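PDB 4E8H: glutathione S-transferase from Bombyx mori, which probably conjugates glutathione to electrophilic compounds, acting as a homodimeric glutathione transferase with a thioredoxin-like N-terminal domain. Local coordinates for residues 73-78 with 162-167; 96-101 with 152-157; 167-172 with 187-192. All coordinates share one frame; numbering follows the deposited sequence.

Interaction 1 (73-78 with 162-167); sequences AIQTYL and DITIVV
The seam between the thioredoxin-like N-terminal domain and the helical C-terminal domain, a defining feature of the glutathione transferase fold, is bridged here by Gln75, whose carboxamide lies against Thr164 and Ile163. CG of Gln75 sits anti to the carbonyl carbon (chi1 -81°) and the chain runs extended beyond it, which carries the amide across to helix 160-174. The two ends of the amide are used differently. On the oxygen side, Gln75 OE1 rests 3.5 Å from Thr164 CB and 3.8 Å from Thr164 CG2, with the two side chains crossing at about a right angle; this oxygen is buried without a polar partner in the model. On the nitrogen side, Gln75 NE2 comes to 3.9 Å from Ile163 CB while hydrogen-bonding to Thr24 OG1 and Val160 O, and these two bonds fix the rotation of the amide. A leucine here would probably leave Val160 O and Thr24 without their amide partner, removing a polar tie between the domains. The hydroxyl of Thr164 turns to Asp106 OD2, and the Thr164 side chain lies about 4 Å from that of Arg72 and about 7 Å from bound glutathione. Helix 16-27 packs on Ile163 through Thr24, helix 93-124 covers Thr164 through Leu103, and Tyr77 on helix 71-82 reaches Arg94 of the second subunit.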
ATOM      1  N   ALA B  73      -5.651  -4.177   3.555  1.00  6.11           N
ATOM      2  CA  ALA B  73      -6.780  -4.693   2.771  1.00  6.15           C
ATOM      3  C   ALA B  73      -7.818  -5.374   3.668  1.00  6.21           C
ATOM      4  O   ALA B  73      -9.024  -5.260   3.428  1.00  6.15           O
ATOM      5  CB  ALA B  73      -6.293  -5.650   1.694  1.00  6.14           C
ATOM      6  N   ILE B  74      -7.341  -6.083   4.694  1.00  6.23           N
ATOM      7  CA  ILE B  74      -8.214  -6.700   5.696  1.00  6.36           C
ATOM      8  C   ILE B  74      -9.011  -5.638   6.458  1.00  6.50           C
ATOM      9  O   ILE B  74     -10.231  -5.752   6.595  1.00  6.55           O
ATOM     10  CB  ILE B  74      -7.424  -7.596   6.687  1.00  6.34           C
ATOM     11  CG1 ILE B  74      -6.835  -8.813   5.962  1.00  6.31           C
ATOM     12  CG2 ILE B  74      -8.324  -8.055   7.837  1.00  6.30           C
ATOM     13  CD1 ILE B  74      -5.778  -9.574   6.759  1.00  6.02           C
ATOM     14  N   GLN B  75      -8.314  -4.608   6.937  1.00  6.56           N
ATOM     15  CA  GLN B  75      -8.941  -3.483   7.635  1.00  6.72           C
ATOM     16  C   GLN B  75     -10.088  -2.871   6.843  1.00  6.78           C
ATOM     17  O   GLN B  75     -11.199  -2.716   7.362  1.00  6.91           O
ATOM     18  CB  GLN B  75      -7.918  -2.383   7.887  1.00  6.71           C
ATOM     19  CG  GLN B  75      -7.019  -2.581   9.071  1.00  6.82           C
ATOM     20  CD  GLN B  75      -6.144  -1.370   9.285  1.00  7.32           C
ATOM     21  OE1 GLN B  75      -5.195  -1.133   8.536  1.00  7.67           O
ATOM     22  NE2 GLN B  75      -6.471  -0.578  10.299  1.00  7.02           N
ATOM     23  N   THR B  76      -9.806  -2.509   5.594  1.00  6.78           N
ATOM     24  CA  THR B  76     -10.790  -1.849   4.747  1.00  6.97           C
ATOM     25  C   THR B  76     -11.946  -2.786   4.391  1.00  7.29           C
ATOM     26  O   THR B  76     -13.100  -2.350   4.337  1.00  7.39           O
ATOM     27  CB  THR B  76     -10.157  -1.246   3.471  1.00  6.93           C
ATOM     28  OG1 THR B  76      -9.445  -2.262   2.755  1.00  6.59           O
ATOM     29  CG2 THR B  76      -9.199  -0.113   3.829  1.00  6.65           C
ATOM     30  N   TYR B  77     -11.636  -4.066   4.174  1.00  7.65           N
ATOM     31  CA  TYR B  77     -12.669  -5.083   3.936  1.00  8.04           C
ATOM     32  C   TYR B  77     -13.652  -5.217   5.102  1.00  8.30           C
ATOM     33  O   TYR B  77     -14.861  -5.313   4.883  1.00  8.38           O
ATOM     34  CB  TYR B  77     -12.057  -6.457   3.619  1.00  7.98           C
ATOM     35  CG  TYR B  77     -13.074  -7.586   3.657  1.00  8.20           C
ATOM     36  CD1 TYR B  77     -14.067  -7.689   2.680  1.00  8.17           C
ATOM     37  CD2 TYR B  77     -13.058  -8.538   4.680  1.00  8.14           C
ATOM     38  CE1 TYR B  77     -15.013  -8.713   2.715  1.00  8.43           C
ATOM     39  CE2 TYR B  77     -14.002  -9.568   4.723  1.00  8.33           C
ATOM     40  CZ  TYR B  77     -14.973  -9.649   3.736  1.00  8.54           C
ATOM     41  OH  TYR B  77     -15.904 -10.664   3.767  1.00  8.95           O
ATOM     42  N   LEU B  78     -13.134  -5.237   6.330  1.00  8.60           N
ATOM     43  CA  LEU B  78     -13.991  -5.373   7.506  1.00  8.83           C
ATOM     44  C   LEU B  78     -14.969  -4.203   7.618  1.00  9.13           C
ATOM     45  O   LEU B  78     -16.133  -4.397   7.977  1.00  9.14           O
ATOM     46  CB  LEU B  78     -13.165  -5.544   8.789  1.00  8.74           C
ATOM     47  CG  LEU B  78     -12.252  -6.774   8.914  1.00  8.80           C
ATOM     48  CD1 LEU B  78     -11.510  -6.763  10.244  1.00  8.97           C
ATOM     49  CD2 LEU B  78     -13.012  -8.088   8.738  1.00  8.50           C
ATOM     50  N   ASP B 162      -5.546   5.863  10.928  1.00  7.76           N
ATOM     51  CA  ASP B 162      -5.068   6.142  12.293  1.00  7.68           C
ATOM     52  C   ASP B 162      -4.707   4.866  13.044  1.00  7.63           C
ATOM     53  O   ASP B 162      -3.711   4.830  13.767  1.00  7.58           O
ATOM     54  CB  ASP B 162      -6.120   6.898  13.107  1.00  7.62           C
ATOM     55  CG  ASP B 162      -6.485   8.228  12.496  1.00  7.77           C
ATOM     56  OD1 ASP B 162      -5.723   9.201  12.678  1.00  7.72           O
ATOM     57  OD2 ASP B 162      -7.541   8.301  11.839  1.00  8.16           O
ATOM     58  N   ILE B 163      -5.525   3.830  12.874  1.00  7.72           N
ATOM     59  CA  ILE B 163      -5.346   2.567  13.589  1.00  7.85           C
ATOM     60  C   ILE B 163      -4.039   1.857  13.201  1.00  7.97           C
ATOM     61  O   ILE B 163      -3.307   1.397  14.079  1.00  8.15           O
ATOM     62  CB  ILE B 163      -6.591   1.632  13.450  1.00  7.85           C
ATOM     63  CG1 ILE B 163      -7.847   2.328  14.003  1.00  7.78           C
ATOM     64  CG2 ILE B 163      -6.351   0.289  14.154  1.00  7.69           C
ATOM     65  CD1 ILE B 163      -9.142   1.515  13.888  1.00  7.41           C
ATOM     66  N   THR B 164      -3.728   1.784  11.906  1.00  7.99           N
ATOM     67  CA  THR B 164      -2.487   1.123  11.473  1.00  7.94           C
ATOM     68  C   THR B 164      -1.226   1.953  11.756  1.00  7.92           C
ATOM     69  O   THR B 164      -0.191   1.403  12.145  1.00  7.91           O
ATOM     70  CB  THR B 164      -2.533   0.639   9.992  1.00  8.04           C
ATOM     71  OG1 THR B 164      -1.272   0.054   9.637  1.00  8.08           O
ATOM     72  CG2 THR B 164      -2.853   1.784   9.036  1.00  7.79           C
ATOM     73  N   ILE B 165      -1.330   3.269  11.573  1.00  7.76           N
ATOM     74  CA  ILE B 165      -0.229   4.188  11.861  1.00  7.64           C
ATOM     75  C   ILE B 165       0.116   4.189  13.360  1.00  7.68           C
ATOM     76  O   ILE B 165       1.296   4.190  13.725  1.00  7.66           O
ATOM     77  CB  ILE B 165      -0.519   5.620  11.309  1.00  7.56           C
ATOM     78  CG1 ILE B 165      -0.412   5.620   9.776  1.00  7.53           C
ATOM     79  CG2 ILE B 165       0.434   6.655  11.915  1.00  7.50           C
ATOM     80  CD1 ILE B 165      -0.993   6.853   9.085  1.00  7.07           C
ATOM     81  N   VAL B 166      -0.908   4.152  14.216  1.00  7.73           N
ATOM     82  CA  VAL B 166      -0.706   4.183  15.672  1.00  7.91           C
ATOM     83  C   VAL B 166       0.097   2.983  16.206  1.00  7.99           C
ATOM     84  O   VAL B 166       0.780   3.103  17.224  1.00  8.05           O
ATOM     85  CB  VAL B 166      -2.041   4.392  16.464  1.00  7.90           C
ATOM     86  CG1 VAL B 166      -2.737   3.069  16.772  1.00  7.93           C
ATOM     87  CG2 VAL B 166      -1.791   5.176  17.750  1.00  8.08           C
ATOM     88  N   VAL B 167       0.022   1.846  15.513  1.00  8.04           N
ATOM     89  CA  VAL B 167       0.816   0.670  15.878  1.00  8.00           C
ATOM     90  C   VAL B 167       2.313   1.009  15.859  1.00  7.99           C
ATOM     91  O   VAL B 167       3.047   0.663  16.788  1.00  8.01           O
ATOM     92  CB  VAL B 167       0.515  -0.548  14.959  1.00  8.06           C
ATOM     93  CG1 VAL B 167       1.473  -1.698  15.250  1.00  8.07           C
ATOM     94  CG2 VAL B 167      -0.926  -1.013  15.138  1.00  7.90           C
TER

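Interaction 2 (96-101 with 152-157)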
ATOM      1  N   ARG B  96     -12.499   9.020   1.082  1.00 12.57           N
ATOM      2  CA  ARG B  96     -11.911   7.693   0.898  1.00 12.20           C
ATOM      3  C   ARG B  96     -10.504   7.784   0.302  1.00 11.58           C
ATOM      4  O   ARG B  96      -9.605   7.055   0.724  1.00 11.52           O
ATOM      5  CB  ARG B  96     -12.808   6.821   0.017  1.00 12.45           C
ATOM      6  CG  ARG B  96     -12.329   5.382  -0.147  1.00 13.61           C
ATOM      7  CD  ARG B  96     -13.409   4.534  -0.777  1.00 15.71           C
ATOM      8  NE  ARG B  96     -14.458   4.208   0.187  1.00 17.23           N
ATOM      9  CZ  ARG B  96     -14.766   2.975   0.577  1.00 17.86           C
ATOM     10  NH1 ARG B  96     -14.123   1.928   0.073  1.00 18.18           N
ATOM     11  NH2 ARG B  96     -15.735   2.786   1.463  1.00 17.98           N
ATOM     12  N   ALA B  97     -10.324   8.682  -0.666  1.00 10.91           N
ATOM     13  CA  ALA B  97      -9.033   8.881  -1.334  1.00 10.36           C
ATOM     14  C   ALA B  97      -7.921   9.322  -0.381  1.00 10.04           C
ATOM     15  O   ALA B  97      -6.794   8.829  -0.472  1.00  9.84           O
ATOM     16  CB  ALA B  97      -9.170   9.872  -2.482  1.00 10.27           C
ATOM     17  N   ILE B  98      -8.242  10.252   0.519  1.00  9.74           N
ATOM     18  CA  ILE B  98      -7.291  10.725   1.530  1.00  9.62           C
ATOM     19  C   ILE B  98      -6.858   9.571   2.440  1.00  9.39           C
ATOM     20  O   ILE B  98      -5.667   9.399   2.709  1.00  9.37           O
ATOM     21  CB  ILE B  98      -7.866  11.907   2.363  1.00  9.70           C
ATOM     22  CG1 ILE B  98      -8.206  13.092   1.449  1.00  9.78           C
ATOM     23  CG2 ILE B  98      -6.878  12.340   3.450  1.00  9.84           C
ATOM     24  CD1 ILE B  98      -9.048  14.184   2.110  1.00 10.21           C
ATOM     25  N   ILE B  99      -7.829   8.778   2.892  1.00  9.09           N
ATOM     26  CA  ILE B  99      -7.545   7.595   3.704  1.00  8.80           C
ATOM     27  C   ILE B  99      -6.640   6.635   2.936  1.00  8.58           C
ATOM     28  O   ILE B  99      -5.668   6.121   3.494  1.00  8.41           O
ATOM     29  CB  ILE B  99      -8.836   6.876   4.160  1.00  8.85           C
ATOM     30  CG1 ILE B  99      -9.673   7.802   5.042  1.00  8.92           C
ATOM     31  CG2 ILE B  99      -8.504   5.594   4.930  1.00  8.82           C
ATOM     32  CD1 ILE B  99     -11.116   7.396   5.153  1.00  9.24           C
ATOM     33  N   ASP B 100      -6.945   6.414   1.657  1.00  8.37           N
ATOM     34  CA  ASP B 100      -6.143   5.510   0.834  1.00  8.32           C
ATOM     35  C   ASP B 100      -4.700   5.974   0.675  1.00  7.95           C
ATOM     36  O   ASP B 100      -3.783   5.150   0.703  1.00  7.84           O
ATOM     37  CB  ASP B 100      -6.802   5.253  -0.526  1.00  8.48           C
ATOM     38  CG  ASP B 100      -7.990   4.309  -0.422  1.00  9.33           C
ATOM     39  OD1 ASP B 100      -8.038   3.497   0.531  1.00 10.15           O
ATOM     40  OD2 ASP B 100      -8.883   4.380  -1.293  1.00 10.56           O
ATOM     41  N   GLN B 101      -4.500   7.283   0.526  1.00  7.59           N
ATOM     42  CA  GLN B 101      -3.150   7.844   0.471  1.00  7.42           C
ATOM     43  C   GLN B 101      -2.397   7.626   1.788  1.00  7.04           C
ATOM     44  O   GLN B 101      -1.212   7.286   1.773  1.00  6.82           O
ATOM     45  CB  GLN B 101      -3.173   9.328   0.081  1.00  7.57           C
ATOM     46  CG  GLN B 101      -1.798  10.009   0.079  1.00  8.66           C
ATOM     47  CD  GLN B 101      -1.423  10.583   1.436  1.00 10.16           C
ATOM     48  OE1 GLN B 101      -2.244  11.214   2.102  1.00 10.91           O
ATOM     49  NE2 GLN B 101      -0.177  10.370   1.850  1.00 10.48           N
ATOM     50  N   PHE B 152      -7.161  14.006  13.249  1.00 12.73           N
ATOM     51  CA  PHE B 152      -6.793  12.653  12.826  1.00 12.06           C
ATOM     52  C   PHE B 152      -6.129  12.695  11.452  1.00 11.72           C
ATOM     53  O   PHE B 152      -6.215  13.710  10.759  1.00 11.46           O
ATOM     54  CB  PHE B 152      -8.017  11.729  12.854  1.00 11.97           C
ATOM     55  CG  PHE B 152      -8.575  11.520  14.236  1.00 11.70           C
ATOM     56  CD1 PHE B 152      -7.944  10.657  15.130  1.00 11.39           C
ATOM     57  CD2 PHE B 152      -9.715  12.200  14.653  1.00 11.45           C
ATOM     58  CE1 PHE B 152      -8.445  10.467  16.414  1.00 11.14           C
ATOM     59  CE2 PHE B 152     -10.227  12.013  15.939  1.00 11.32           C
ATOM     60  CZ  PHE B 152      -9.590  11.145  16.819  1.00 11.28           C
ATOM     61  N   VAL B 153      -5.463  11.609  11.062  1.00 11.50           N
ATOM     62  CA  VAL B 153      -4.605  11.634   9.866  1.00 11.45           C
ATOM     63  C   VAL B 153      -5.327  12.004   8.566  1.00 11.56           C
ATOM     64  O   VAL B 153      -4.736  12.638   7.693  1.00 11.58           O
ATOM     65  CB  VAL B 153      -3.770  10.330   9.676  1.00 11.50           C
ATOM     66  CG1 VAL B 153      -2.791  10.144  10.831  1.00 11.34           C
ATOM     67  CG2 VAL B 153      -4.667   9.104   9.511  1.00 11.15           C
ATOM     68  N   ALA B 154      -6.598  11.628   8.452  1.00 11.77           N
ATOM     69  CA  ALA B 154      -7.354  11.863   7.222  1.00 12.06           C
ATOM     70  C   ALA B 154      -8.415  12.962   7.332  1.00 12.33           C
ATOM     71  O   ALA B 154      -9.093  13.265   6.349  1.00 12.43           O
ATOM     72  CB  ALA B 154      -7.979  10.565   6.730  1.00 12.02           C
ATOM     73  N   GLY B 155      -8.554  13.558   8.514  1.00 12.66           N
ATOM     74  CA  GLY B 155      -9.543  14.614   8.722  1.00 13.14           C
ATOM     75  C   GLY B 155     -10.102  14.681  10.131  1.00 13.48           C
ATOM     76  O   GLY B 155      -9.363  14.536  11.106  1.00 13.47           O
ATOM     77  N   GLU B 156     -11.414  14.891  10.231  1.00 13.82           N
ATOM     78  CA  GLU B 156     -12.075  15.162  11.513  1.00 14.13           C
ATOM     79  C   GLU B 156     -12.345  13.925  12.367  1.00 13.88           C
ATOM     80  O   GLU B 156     -12.451  14.023  13.590  1.00 13.90           O
ATOM     81  CB  GLU B 156     -13.380  15.943  11.297  1.00 14.42           C
ATOM     82  CG  GLU B 156     -13.187  17.388  10.831  1.00 15.65           C
ATOM     83  CD  GLU B 156     -12.305  18.207  11.765  1.00 17.37           C
ATOM     84  OE1 GLU B 156     -12.552  18.202  12.992  1.00 18.11           O
ATOM     85  OE2 GLU B 156     -11.365  18.861  11.268  1.00 18.27           O
ATOM     86  N   ASN B 157     -12.454  12.768  11.721  1.00 13.56           N
ATOM     87  CA  ASN B 157     -12.796  11.531  12.416  1.00 13.28           C
ATOM     88  C   ASN B 157     -11.699  10.476  12.299  1.00 12.79           C
ATOM     89  O   ASN B 157     -10.957  10.457  11.315  1.00 12.71           O
ATOM     90  CB  ASN B 157     -14.122  10.984  11.883  1.00 13.46           C
ATOM     91  CG  ASN B 157     -15.249  12.002  11.963  1.00 14.16           C
ATOM     92  OD1 ASN B 157     -15.607  12.467  13.047  1.00 15.10           O
ATOM     93  ND2 ASN B 157     -15.814  12.352  10.812  1.00 14.78           N
TER
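Phe152 N donates to Gly155 O at 3.1 Å, one of two backbone bonds that close the turn on which Ala154 meets Ile98 and Ile99. The other runs the opposite way: Gly155 N donates to Phe152 O at 3.2 Å, which completes a type I beta turn from Phe152 to Gly155, so the ends of the turn are tied in both directions. Val153 N, at the second position of the turn, is bound to Asp162 OD1 on helix 160-174. Ala154 is at the third position, with CB directed toward the helix. That single methyl is met by two isoleucines in succession: CG1 of Ile99 approaches Ala154 CB to 3.7 Å, and CG2 of Ile98 comes to 3.9 Å from it. The Ile98 branch that makes the touch stands anti to its own backbone N, a setting that brings CG2 alongside the backbone of the turn too, 3.8 Å from Ala154 O. The contact belongs to the all-helical C-terminal domain of the transferase, where the loop between helices 130-146 and 160-174 packs on the early part of the long helix 93-124. On that helix, Ile98 also packs on Phe66 of the second subunit, and Ala97 on Tyr77 of that same neighbouring subunit. A polar link accompanies the apolar one, because Arg102, one residue beyond the helical segment, gives its NE to Val153 O. Gly155 follows Ala154 with phi 149° and psi -138°, a backbone shape in which a side chain would collide with the carbonyl oxygen of Ala154, so glycine suits this position.

Interaction 3 (167-172 with 187-192)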
ATOM      1  N   VAL B 167       0.022   1.846  15.513  1.00  8.04           N
ATOM      2  CA  VAL B 167       0.816   0.670  15.878  1.00  8.00           C
ATOM      3  C   VAL B 167       2.313   1.009  15.859  1.00  7.99           C
ATOM      4  O   VAL B 167       3.047   0.663  16.788  1.00  8.01           O
ATOM      5  CB  VAL B 167       0.515  -0.548  14.959  1.00  8.06           C
ATOM      6  CG1 VAL B 167       1.473  -1.698  15.250  1.00  8.07           C
ATOM      7  CG2 VAL B 167      -0.926  -1.013  15.138  1.00  7.90           C
ATOM      8  N   THR B 168       2.739   1.704  14.807  1.00  7.90           N
ATOM      9  CA  THR B 168       4.133   2.106  14.631  1.00  7.80           C
ATOM     10  C   THR B 168       4.575   3.105  15.696  1.00  7.75           C
ATOM     11  O   THR B 168       5.689   3.014  16.225  1.00  7.62           O
ATOM     12  CB  THR B 168       4.358   2.675  13.210  1.00  7.85           C
ATOM     13  OG1 THR B 168       4.232   1.612  12.260  1.00  8.09           O
ATOM     14  CG2 THR B 168       5.743   3.303  13.064  1.00  7.75           C
ATOM     15  N   ILE B 169       3.695   4.050  16.007  1.00  7.72           N
ATOM     16  CA  ILE B 169       3.974   5.057  17.022  1.00  7.76           C
ATOM     17  C   ILE B 169       4.017   4.402  18.405  1.00  7.76           C
ATOM     18  O   ILE B 169       4.863   4.755  19.231  1.00  7.79           O
ATOM     19  CB  ILE B 169       2.968   6.242  16.947  1.00  7.80           C
ATOM     20  CG1 ILE B 169       2.976   6.874  15.542  1.00  7.73           C
ATOM     21  CG2 ILE B 169       3.263   7.295  18.015  1.00  7.92           C
ATOM     22  CD1 ILE B 169       4.353   7.329  15.029  1.00  7.71           C
ATOM     23  N   THR B 170       3.132   3.432  18.637  1.00  7.73           N
ATOM     24  CA  THR B 170       3.171   2.635  19.864  1.00  7.82           C
ATOM     25  C   THR B 170       4.505   1.888  19.992  1.00  8.04           C
ATOM     26  O   THR B 170       5.113   1.889  21.066  1.00  8.05           O
ATOM     27  CB  THR B 170       1.985   1.643  19.956  1.00  7.85           C
ATOM     28  OG1 THR B 170       0.749   2.368  19.905  1.00  7.43           O
ATOM     29  CG2 THR B 170       2.032   0.845  21.262  1.00  7.65           C
ATOM     30  N   ASN B 171       4.965   1.273  18.902  1.00  8.14           N
ATOM     31  CA  ASN B 171       6.234   0.544  18.924  1.00  8.42           C
ATOM     32  C   ASN B 171       7.433   1.426  19.267  1.00  8.68           C
ATOM     33  O   ASN B 171       8.211   1.090  20.161  1.00  8.60           O
ATOM     34  CB  ASN B 171       6.477  -0.199  17.609  1.00  8.33           C
ATOM     35  CG  ASN B 171       5.627  -1.448  17.474  1.00  8.29           C
ATOM     36  OD1 ASN B 171       5.298  -2.108  18.461  1.00  8.42           O
ATOM     37  ND2 ASN B 171       5.270  -1.782  16.243  1.00  7.98           N
ATOM     38  N   ILE B 172       7.568   2.554  18.572  1.00  9.14           N
ATOM     39  CA  ILE B 172       8.706   3.451  18.800  1.00  9.58           C
ATOM     40  C   ILE B 172       8.691   4.060  20.207  1.00 10.21           C
ATOM     41  O   ILE B 172       9.748   4.278  20.803  1.00 10.30           O
ATOM     42  CB  ILE B 172       8.884   4.519  17.676  1.00  9.45           C
ATOM     43  CG1 ILE B 172       7.743   5.548  17.677  1.00  9.29           C
ATOM     44  CG2 ILE B 172       9.037   3.835  16.309  1.00  9.18           C
ATOM     45  CD1 ILE B 172       8.005   6.776  16.804  1.00  9.06           C
ATOM     46  N   LYS B 187       0.039  15.109  20.316  1.00  7.94           N
ATOM     47  CA  LYS B 187      -1.367  15.344  20.656  1.00  8.06           C
ATOM     48  C   LYS B 187      -2.280  14.313  19.999  1.00  7.72           C
ATOM     49  O   LYS B 187      -3.219  13.818  20.627  1.00  7.52           O
ATOM     50  CB  LYS B 187      -1.797  16.759  20.252  1.00  8.30           C
ATOM     51  CG  LYS B 187      -1.112  17.875  21.029  1.00  9.61           C
ATOM     52  CD  LYS B 187      -1.353  19.228  20.376  1.00 11.61           C
ATOM     53  CE  LYS B 187      -0.351  20.263  20.864  1.00 12.94           C
ATOM     54  NZ  LYS B 187      -0.461  21.547  20.115  1.00 13.98           N
ATOM     55  N   TRP B 188      -1.997  14.001  18.736  1.00  7.54           N
ATOM     56  CA  TRP B 188      -2.731  12.978  17.995  1.00  7.43           C
ATOM     57  C   TRP B 188      -2.617  11.612  18.661  1.00  7.56           C
ATOM     58  O   TRP B 188      -3.589  10.858  18.700  1.00  7.48           O
ATOM     59  CB  TRP B 188      -2.237  12.901  16.547  1.00  7.26           C
ATOM     60  CG  TRP B 188      -2.647  11.648  15.819  1.00  7.02           C
ATOM     61  CD1 TRP B 188      -3.790  11.456  15.099  1.00  6.88           C
ATOM     62  CD2 TRP B 188      -1.914  10.417  15.743  1.00  6.94           C
ATOM     63  NE1 TRP B 188      -3.816  10.185  14.577  1.00  6.80           N
ATOM     64  CE2 TRP B 188      -2.677   9.525  14.957  1.00  6.95           C
ATOM     65  CE3 TRP B 188      -0.686   9.981  16.262  1.00  6.86           C
ATOM     66  CZ2 TRP B 188      -2.256   8.221  14.678  1.00  6.84           C
ATOM     67  CZ3 TRP B 188      -0.268   8.682  15.986  1.00  6.91           C
ATOM     68  CH2 TRP B 188      -1.052   7.819  15.199  1.00  6.98           C
ATOM     69  N   PHE B 189      -1.430  11.294  19.172  1.00  7.89           N
ATOM     70  CA  PHE B 189      -1.186   9.996  19.804  1.00  8.44           C
ATOM     71  C   PHE B 189      -1.996   9.843  21.094  1.00  8.92           C
ATOM     72  O   PHE B 189      -2.586   8.787  21.336  1.00  8.97           O
ATOM     73  CB  PHE B 189       0.321   9.781  20.031  1.00  8.29           C
ATOM     74  CG  PHE B 189       0.682   8.445  20.642  1.00  8.17           C
ATOM     75  CD1 PHE B 189       0.220   7.247  20.097  1.00  8.14           C
ATOM     76  CD2 PHE B 189       1.527   8.392  21.748  1.00  8.15           C
ATOM     77  CE1 PHE B 189       0.574   6.017  20.666  1.00  8.20           C
ATOM     78  CE2 PHE B 189       1.889   7.170  22.322  1.00  8.19           C
ATOM     79  CZ  PHE B 189       1.411   5.981  21.781  1.00  8.08           C
ATOM     80  N   GLU B 190      -2.042  10.902  21.902  1.00  9.55           N
ATOM     81  CA  GLU B 190      -2.837  10.893  23.133  1.00 10.23           C
ATOM     82  C   GLU B 190      -4.323  10.782  22.806  1.00 10.31           C
ATOM     83  O   GLU B 190      -5.059  10.048  23.466  1.00 10.35           O
ATOM     84  CB  GLU B 190      -2.560  12.138  23.984  1.00 10.39           C
ATOM     85  CG  GLU B 190      -1.120  12.255  24.498  1.00 11.62           C
ATOM     86  CD  GLU B 190      -0.665  11.047  25.311  1.00 13.13           C
ATOM     87  OE1 GLU B 190      -1.428  10.594  26.192  1.00 13.75           O
ATOM     88  OE2 GLU B 190       0.462  10.558  25.071  1.00 13.67           O
ATOM     89  N   ARG B 191      -4.742  11.499  21.764  1.00 10.52           N
ATOM     90  CA  ARG B 191      -6.117  11.484  21.275  1.00 10.63           C
ATOM     91  C   ARG B 191      -6.563  10.091  20.812  1.00 10.62           C
ATOM     92  O   ARG B 191      -7.645   9.630  21.177  1.00 10.58           O
ATOM     93  CB  ARG B 191      -6.255  12.492  20.129  1.00 10.70           C
ATOM     94  CG  ARG B 191      -7.680  12.778  19.674  1.00 11.25           C
ATOM     95  CD  ARG B 191      -7.712  13.850  18.583  1.00 12.09           C
ATOM     96  NE  ARG B 191      -7.121  15.116  19.024  1.00 12.74           N
ATOM     97  CZ  ARG B 191      -6.018  15.662  18.515  1.00 13.24           C
ATOM     98  NH1 ARG B 191      -5.362  15.071  17.523  1.00 13.10           N
ATOM     99  NH2 ARG B 191      -5.571  16.814  18.996  1.00 13.52           N
ATOM    100  N   THR B 192      -5.721   9.432  20.017  1.00 10.70           N
ATOM    101  CA  THR B 192      -6.059   8.150  19.391  1.00 10.76           C
ATOM    102  C   THR B 192      -6.044   6.998  20.403  1.00 11.12           C
ATOM    103  O   THR B 192      -6.898   6.107  20.343  1.00 10.92           O
ATOM    104  CB  THR B 192      -5.143   7.863  18.173  1.00 10.72           C
ATOM    105  OG1 THR B 192      -5.212   8.966  17.259  1.00 10.18           O
ATOM    106  CG2 THR B 192      -5.555   6.585  17.445  1.00 10.69           C
TER
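Helix segments 167-172 and 187-192 cross at a steep angle, 107° between their N-to-C directions, with axes 11.2 Å apart and the nearest CA atoms, those of Ile169 and Phe189, separated by 7.7 Å. That spacing is bridged by Ile169, which divides its two branches between two aromatic rings. Ile169 CG2 lies over one face of Phe189 as a CH-pi contact, 3.9 Å from the ring centroid and 19° off the ring normal, displaced somewhat toward CD1. The other branch goes to the indole: Ile169 CG1 meets Trp188 CZ3 at 3.7 Å, approaching near the ring plane and therefore at an edge. Both aromatic side chains leave their helix with CG anti to the backbone N (chi1 -178° for Phe189), and in Phe189 this sends the phenyl ring toward helix 160-174, where it and Ile169 pass each other in opposite directions. Thr170 comes from a different direction, its OG1 at the edge of the phenyl ring, 3.7 Å from Phe189 CE1. The same hydroxyl has Asp205 OD2, Val166 O and Tyr201 OH within hydrogen-bonding distance; its single proton cannot serve the carboxylate and the carbonyl together. These two helices, 160-174 and 183-196, are successive elements of the helical C-terminal domain, and here they form a buried part of its apolar core. Within helix 183-196, Trp188 O is gripped twice by Thr192, through OG1 at 2.9 Å and through the backbone N, from opposite faces of the carbonyl plane. The bond from the hydroxyl also places Thr192 OG1 above one face of the indole, offset toward its rim. Phe179 packs on Ile169 from the connecting loop, and Tyr201 of helix 201-213 touches Phe189.

How the interactions relate
Helix 160-174 is shared by interactions 1 and 3: interaction 1 uses its first half, interaction 3 its second, and Val167 belongs to both. Their centres are about 14 Å apart, while that of interaction 2 lies about 12 Å from the first and about 16 Å from the third. Along the chain, interaction 2 falls between the two segments of interaction 1, and interaction 3 closes last. Interaction 1 joins the two domains; the others are internal to the helical one. Asp162 links all three, its OD1 binding both Val153 N and Trp188 NE1. Interactions 1 and 2 also touch the second subunit, so the domain seam, helical core and dimer interface adjoin one another.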